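Local coordinates for protein actin depolymerization factor 2 (Plasmodium berghei, PDB 2XFA) that probably binds actin and promotes the disassembly of actin filaments in the malaria parasite, as other members of the ADF/cofilin family do, at residues K30-I36 against R73-D78; Y93-W97 against Y110-K114. All blocks are in the same frame, centred on the assembly; numbering follows the deposited sequence.

Contact 1 of 2, residues K30-I36 against R73-D78; sequences KYIIYKI and RYIIAD
Y34 and I76 meet on one face of the sheet, where CD1 of I76 approaches the rim of the Y34 ring, near its plane, at 3.4 Å from CE2. I32 of the same strand lays its CG2 over a face of that ring, and the phenol OH is hydrogen-bonded to C16 O. Next along, Y34 CB lies at the edge of the Y74 ring. The opposite face carries I33 and I75, which stand next to each other, aligned, with 3.9 Å between their CG1 atoms. Where strand 73-81 begins, R73 turns back at chi2 (-57°) and runs beside K35, whose CB sits 3.7 Å from R73 NE over one face of the guanidinium; salt bridges to E71 and D45 also hold that group. Five backbone hydrogen bonds join the antiparallel strands, from D78 N to K30 O (3.0 Å) through paired bonds at I32/I76 and Y34/Y74. Strands 31-37 and 73-81 are central in the mixed sheet, flanked by strands 41-48 and 89-97. Y74 packs on helix 104-118, and on the other face Y31 OH bonds N66, just beyond helix 56-65.

Contact 2 of 2, residues Y93-W97 against Y110-K114; sequences YFIFW and YAASK
F96 and F94 both hold CG anti to the backbone N (chi1 174° and 178°), which sends their rings from the strand toward helix 110-114. K114 answers with a chain extended to CE and bent at chi4 (106°), which runs back toward the strand beside F94 and across F96. The outer end of the F96 ring reaches the first turn of the segment: CE1 lies 3.6 Å from Y110 CB, and CZ is as close to the backbone N of A111. Beside it, CE2 of F96 touches A111 CB at 4.0 Å. Farther back on the same ring, CD2 packs against K114 CD at 3.7 Å. The lysine thus spends its methylene chain on aromatic carbon, CG meeting F94 CE2 and CD meeting F96. Its NZ ends between F96 CB (3.7 Å) and the edge of the F94 ring, near that ring's plane; NZ also hydrogen-bonds S127 OG on strand 126-130. No hydrogen bond joins the two segments. L117 and V118, later in the helix, also touch F94. Strand and helix run nearly antiparallel, their short axes 10.2 Å apart, as befits the first half of a beta-alpha-beta unit: strand 89-97, helix 104-118 and then strand 126-130, alongside the first strand in the sheet of this ADF/cofilin fold.

Contacts 1 and 2, with centres about 9 Å apart, share one sheet: strand 73-81 of contact 1 is the neighbour of strand 89-97 of contact 2, and I95 N probably donates a hydrogen bond to I75 O at 2.7 Å. Y74 links the two through its side chain. Its OH comes within 2.5 Å of Y110 O, a probable hydrogen bond, while its ring meets those of F96 and Y110 with planes inclined at about 45° and 55°. The phenol of Y110 returns the connection by bonding I36 N, at the end of strand 31-37. The helix of contact 2 is thereby tied to both strands of contact 1 as well as packed on its own strand.

Contact 1 of 2, residues K30-I36 against R73-D78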
# COMPACT_ATOMS: atom_id res chain seq x y z
N LYS A 30 10.65 -2.46 3.31
CA LYS A 30 9.70 -2.15 4.37
C LYS A 30 8.31 -1.80 3.82
O LYS A 30 7.31 -2.08 4.45
CB LYS A 30 10.21 -1.02 5.25
CG LYS A 30 9.79 -1.14 6.70
CD LYS A 30 10.44 -2.34 7.34
CE LYS A 30 9.87 -2.61 8.72
NZ LYS A 30 10.43 -3.86 9.31
N TYR A 31 8.28 -1.12 2.67
CA TYR A 31 7.03 -0.86 1.99
C TYR A 31 7.26 -0.70 0.52
O TYR A 31 8.37 -0.44 0.08
CB TYR A 31 6.24 0.34 2.56
CG TYR A 31 6.85 1.71 2.35
CD1 TYR A 31 6.64 2.41 1.17
CD2 TYR A 31 7.60 2.31 3.33
CE1 TYR A 31 7.18 3.65 0.98
CE2 TYR A 31 8.15 3.56 3.15
CZ TYR A 31 7.94 4.22 1.97
OH TYR A 31 8.48 5.47 1.79
N ILE A 32 6.21 -0.91 -0.25
CA ILE A 32 6.30 -0.78 -1.69
C ILE A 32 5.10 0.05 -2.04
O ILE A 32 4.04 -0.16 -1.45
CB ILE A 32 6.16 -2.10 -2.41
CG1 ILE A 32 7.21 -3.09 -1.91
CG2 ILE A 32 6.28 -1.89 -3.91
CD1 ILE A 32 6.81 -4.56 -2.15
N ILE A 33 5.27 1.01 -2.94
CA ILE A 33 4.14 1.74 -3.50
C ILE A 33 4.09 1.39 -4.99
O ILE A 33 5.12 1.40 -5.65
CB ILE A 33 4.29 3.27 -3.27
CG1 ILE A 33 4.22 3.57 -1.77
CG2 ILE A 33 3.17 4.03 -3.94
CD1 ILE A 33 4.54 4.96 -1.41
N TYR A 34 2.91 1.05 -5.49
CA TYR A 34 2.72 0.65 -6.88
C TYR A 34 1.85 1.67 -7.56
O TYR A 34 1.03 2.30 -6.90
CB TYR A 34 1.94 -0.67 -6.96
CG TYR A 34 2.61 -1.85 -6.35
CD1 TYR A 34 3.52 -2.59 -7.07
CD2 TYR A 34 2.31 -2.24 -5.06
CE1 TYR A 34 4.13 -3.69 -6.52
CE2 TYR A 34 2.92 -3.33 -4.49
CZ TYR A 34 3.83 -4.06 -5.24
OH TYR A 34 4.44 -5.16 -4.69
N LYS A 35 1.96 1.78 -8.88
CA LYS A 35 1.08 2.68 -9.58
C LYS A 35 0.72 2.10 -10.93
O LYS A 35 1.35 1.15 -11.40
CB LYS A 35 1.78 4.02 -9.80
CG LYS A 35 2.92 3.91 -10.77
CD LYS A 35 3.81 5.16 -10.77
CE LYS A 35 4.28 5.48 -12.19
NZ LYS A 35 5.75 5.68 -12.28
N ILE A 36 -0.30 2.65 -11.56
CA ILE A 36 -0.60 2.26 -12.93
C ILE A 36 0.12 3.20 -13.88
O ILE A 36 -0.13 4.40 -13.89
CB ILE A 36 -2.10 2.22 -13.21
CG1 ILE A 36 -2.76 1.23 -12.24
CG2 ILE A 36 -2.36 1.83 -14.67
CD1 ILE A 36 -4.27 1.31 -12.18
N ARG A 73 -2.79 5.34 -5.41
CA ARG A 73 -1.70 4.39 -5.27
C ARG A 73 -2.15 3.09 -4.58
O ARG A 73 -3.11 3.08 -3.85
CB ARG A 73 -0.55 4.99 -4.47
CG ARG A 73 0.22 6.14 -5.19
CD ARG A 73 0.78 5.66 -6.53
NE ARG A 73 1.69 6.61 -7.15
CZ ARG A 73 1.36 7.42 -8.15
NH1 ARG A 73 0.12 7.40 -8.62
NH2 ARG A 73 2.26 8.27 -8.67
N TYR A 74 -1.42 2.00 -4.81
CA TYR A 74 -1.53 0.82 -3.95
C TYR A 74 -0.29 0.80 -3.10
O TYR A 74 0.82 1.00 -3.60
CB TYR A 74 -1.56 -0.47 -4.78
CG TYR A 74 -2.60 -0.50 -5.85
CD1 TYR A 74 -3.93 -0.38 -5.53
CD2 TYR A 74 -2.24 -0.65 -7.18
CE1 TYR A 74 -4.90 -0.44 -6.52
CE2 TYR A 74 -3.19 -0.70 -8.16
CZ TYR A 74 -4.52 -0.60 -7.82
OH TYR A 74 -5.48 -0.65 -8.79
N ILE A 75 -0.45 0.57 -1.82
CA ILE A 75 0.70 0.46 -0.97
C ILE A 75 0.68 -0.90 -0.25
O ILE A 75 -0.35 -1.32 0.28
CB ILE A 75 0.70 1.59 0.09
CG1 ILE A 75 0.60 2.97 -0.60
CG2 ILE A 75 1.93 1.53 0.97
CD1 ILE A 75 -0.75 3.63 -0.37
N ILE A 76 1.81 -1.59 -0.28
CA ILE A 76 2.02 -2.73 0.59
C ILE A 76 3.06 -2.35 1.65
O ILE A 76 4.15 -1.89 1.31
CB ILE A 76 2.47 -3.97 -0.22
CG1 ILE A 76 1.38 -4.36 -1.22
CG2 ILE A 76 2.73 -5.15 0.73
CD1 ILE A 76 1.79 -5.48 -2.15
N ALA A 77 2.72 -2.56 2.92
CA ALA A 77 3.57 -2.19 4.04
C ALA A 77 3.67 -3.32 5.06
O ALA A 77 2.67 -3.89 5.45
CB ALA A 77 3.02 -0.97 4.72
N ASP A 78 4.89 -3.60 5.51
CA ASP A 78 5.12 -4.54 6.61
C ASP A 78 5.08 -3.76 7.92
O ASP A 78 6.08 -3.17 8.33
CB ASP A 78 6.48 -5.19 6.42
CG ASP A 78 6.55 -6.59 7.02
OD1 ASP A 78 5.52 -7.08 7.54
OD2 ASP A 78 7.65 -7.18 6.96

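Contact 2 of 2, residues Y93-W97 against Y110-K114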
# COMPACT_ATOMS: atom_id res chain seq x y z
N TYR A 93 0.05 -5.15 5.46
CA TYR A 93 -1.17 -4.42 5.12
C TYR A 93 -1.14 -4.07 3.65
O TYR A 93 -0.09 -3.74 3.12
CB TYR A 93 -1.27 -3.13 5.94
CG TYR A 93 -1.77 -3.38 7.34
CD1 TYR A 93 -3.08 -3.10 7.69
CD2 TYR A 93 -0.94 -3.97 8.29
CE1 TYR A 93 -3.55 -3.36 8.98
CE2 TYR A 93 -1.40 -4.24 9.57
CZ TYR A 93 -2.70 -3.93 9.92
OH TYR A 93 -3.14 -4.19 11.20
N PHE A 94 -2.29 -4.11 3.00
CA PHE A 94 -2.40 -3.65 1.63
C PHE A 94 -3.32 -2.42 1.69
O PHE A 94 -4.39 -2.48 2.28
CB PHE A 94 -3.03 -4.72 0.74
CG PHE A 94 -3.22 -4.28 -0.67
CD1 PHE A 94 -2.27 -4.58 -1.63
CD2 PHE A 94 -4.34 -3.56 -1.05
CE1 PHE A 94 -2.44 -4.18 -2.96
CE2 PHE A 94 -4.52 -3.14 -2.37
CZ PHE A 94 -3.57 -3.46 -3.33
N ILE A 95 -2.89 -1.30 1.11
CA ILE A 95 -3.66 -0.08 1.24
C ILE A 95 -3.94 0.47 -0.13
O ILE A 95 -3.03 0.63 -0.94
CB ILE A 95 -2.87 0.98 2.04
CG1 ILE A 95 -2.52 0.42 3.42
CG2 ILE A 95 -3.65 2.31 2.12
CD1 ILE A 95 -1.32 1.13 4.06
N PHE A 96 -5.20 0.73 -0.39
CA PHE A 96 -5.59 1.38 -1.63
C PHE A 96 -5.87 2.84 -1.29
O PHE A 96 -6.90 3.18 -0.67
CB PHE A 96 -6.81 0.69 -2.24
CG PHE A 96 -7.38 1.39 -3.45
CD1 PHE A 96 -6.58 2.20 -4.26
CD2 PHE A 96 -8.71 1.21 -3.79
CE1 PHE A 96 -7.13 2.83 -5.37
CE2 PHE A 96 -9.27 1.84 -4.89
CZ PHE A 96 -8.48 2.64 -5.69
N TRP A 97 -4.93 3.69 -1.68
CA TRP A 97 -5.05 5.15 -1.53
C TRP A 97 -5.79 5.70 -2.72
O TRP A 97 -5.33 5.62 -3.86
CB TRP A 97 -3.66 5.76 -1.49
CG TRP A 97 -3.61 7.28 -1.50
CD1 TRP A 97 -2.92 8.05 -2.39
CD2 TRP A 97 -4.23 8.20 -0.59
NE1 TRP A 97 -3.06 9.40 -2.09
CE2 TRP A 97 -3.87 9.52 -1.00
CE3 TRP A 97 -5.04 8.05 0.53
CZ2 TRP A 97 -4.30 10.68 -0.32
CZ3 TRP A 97 -5.49 9.19 1.20
CH2 TRP A 97 -5.12 10.49 0.76
N TYR A 110 -8.15 2.41 -11.01
CA TYR A 110 -7.47 1.84 -9.86
C TYR A 110 -8.36 0.86 -9.09
O TYR A 110 -7.94 -0.23 -8.72
CB TYR A 110 -6.95 2.94 -8.93
CG TYR A 110 -5.57 3.41 -9.29
CD1 TYR A 110 -5.37 4.43 -10.20
CD2 TYR A 110 -4.46 2.83 -8.71
CE1 TYR A 110 -4.08 4.88 -10.51
CE2 TYR A 110 -3.18 3.28 -9.00
CZ TYR A 110 -3.00 4.30 -9.89
OH TYR A 110 -1.74 4.71 -10.18
N ALA A 111 -9.60 1.25 -8.84
CA ALA A 111 -10.53 0.39 -8.13
C ALA A 111 -10.78 -0.87 -8.94
O ALA A 111 -10.83 -1.95 -8.39
CB ALA A 111 -11.83 1.11 -7.85
N ALA A 112 -10.93 -0.73 -10.26
CA ALA A 112 -11.30 -1.87 -11.07
C ALA A 112 -10.13 -2.82 -11.28
O ALA A 112 -10.33 -3.95 -11.68
CB ALA A 112 -11.87 -1.42 -12.42
N SER A 113 -8.93 -2.35 -10.97
CA SER A 113 -7.68 -3.10 -11.15
C SER A 113 -7.16 -3.66 -9.83
O SER A 113 -6.31 -4.55 -9.82
CB SER A 113 -6.59 -2.19 -11.73
OG SER A 113 -6.92 -1.71 -13.02
N LYS A 114 -7.64 -3.11 -8.72
CA LYS A 114 -7.14 -3.49 -7.40
C LYS A 114 -7.08 -5.03 -7.25
O LYS A 114 -6.05 -5.60 -6.87
CB LYS A 114 -8.03 -2.86 -6.34
CG LYS A 114 -7.69 -3.19 -4.89
CD LYS A 114 -8.71 -2.51 -3.98
CE LYS A 114 -8.95 -3.27 -2.67
NZ LYS A 114 -8.32 -2.62 -1.46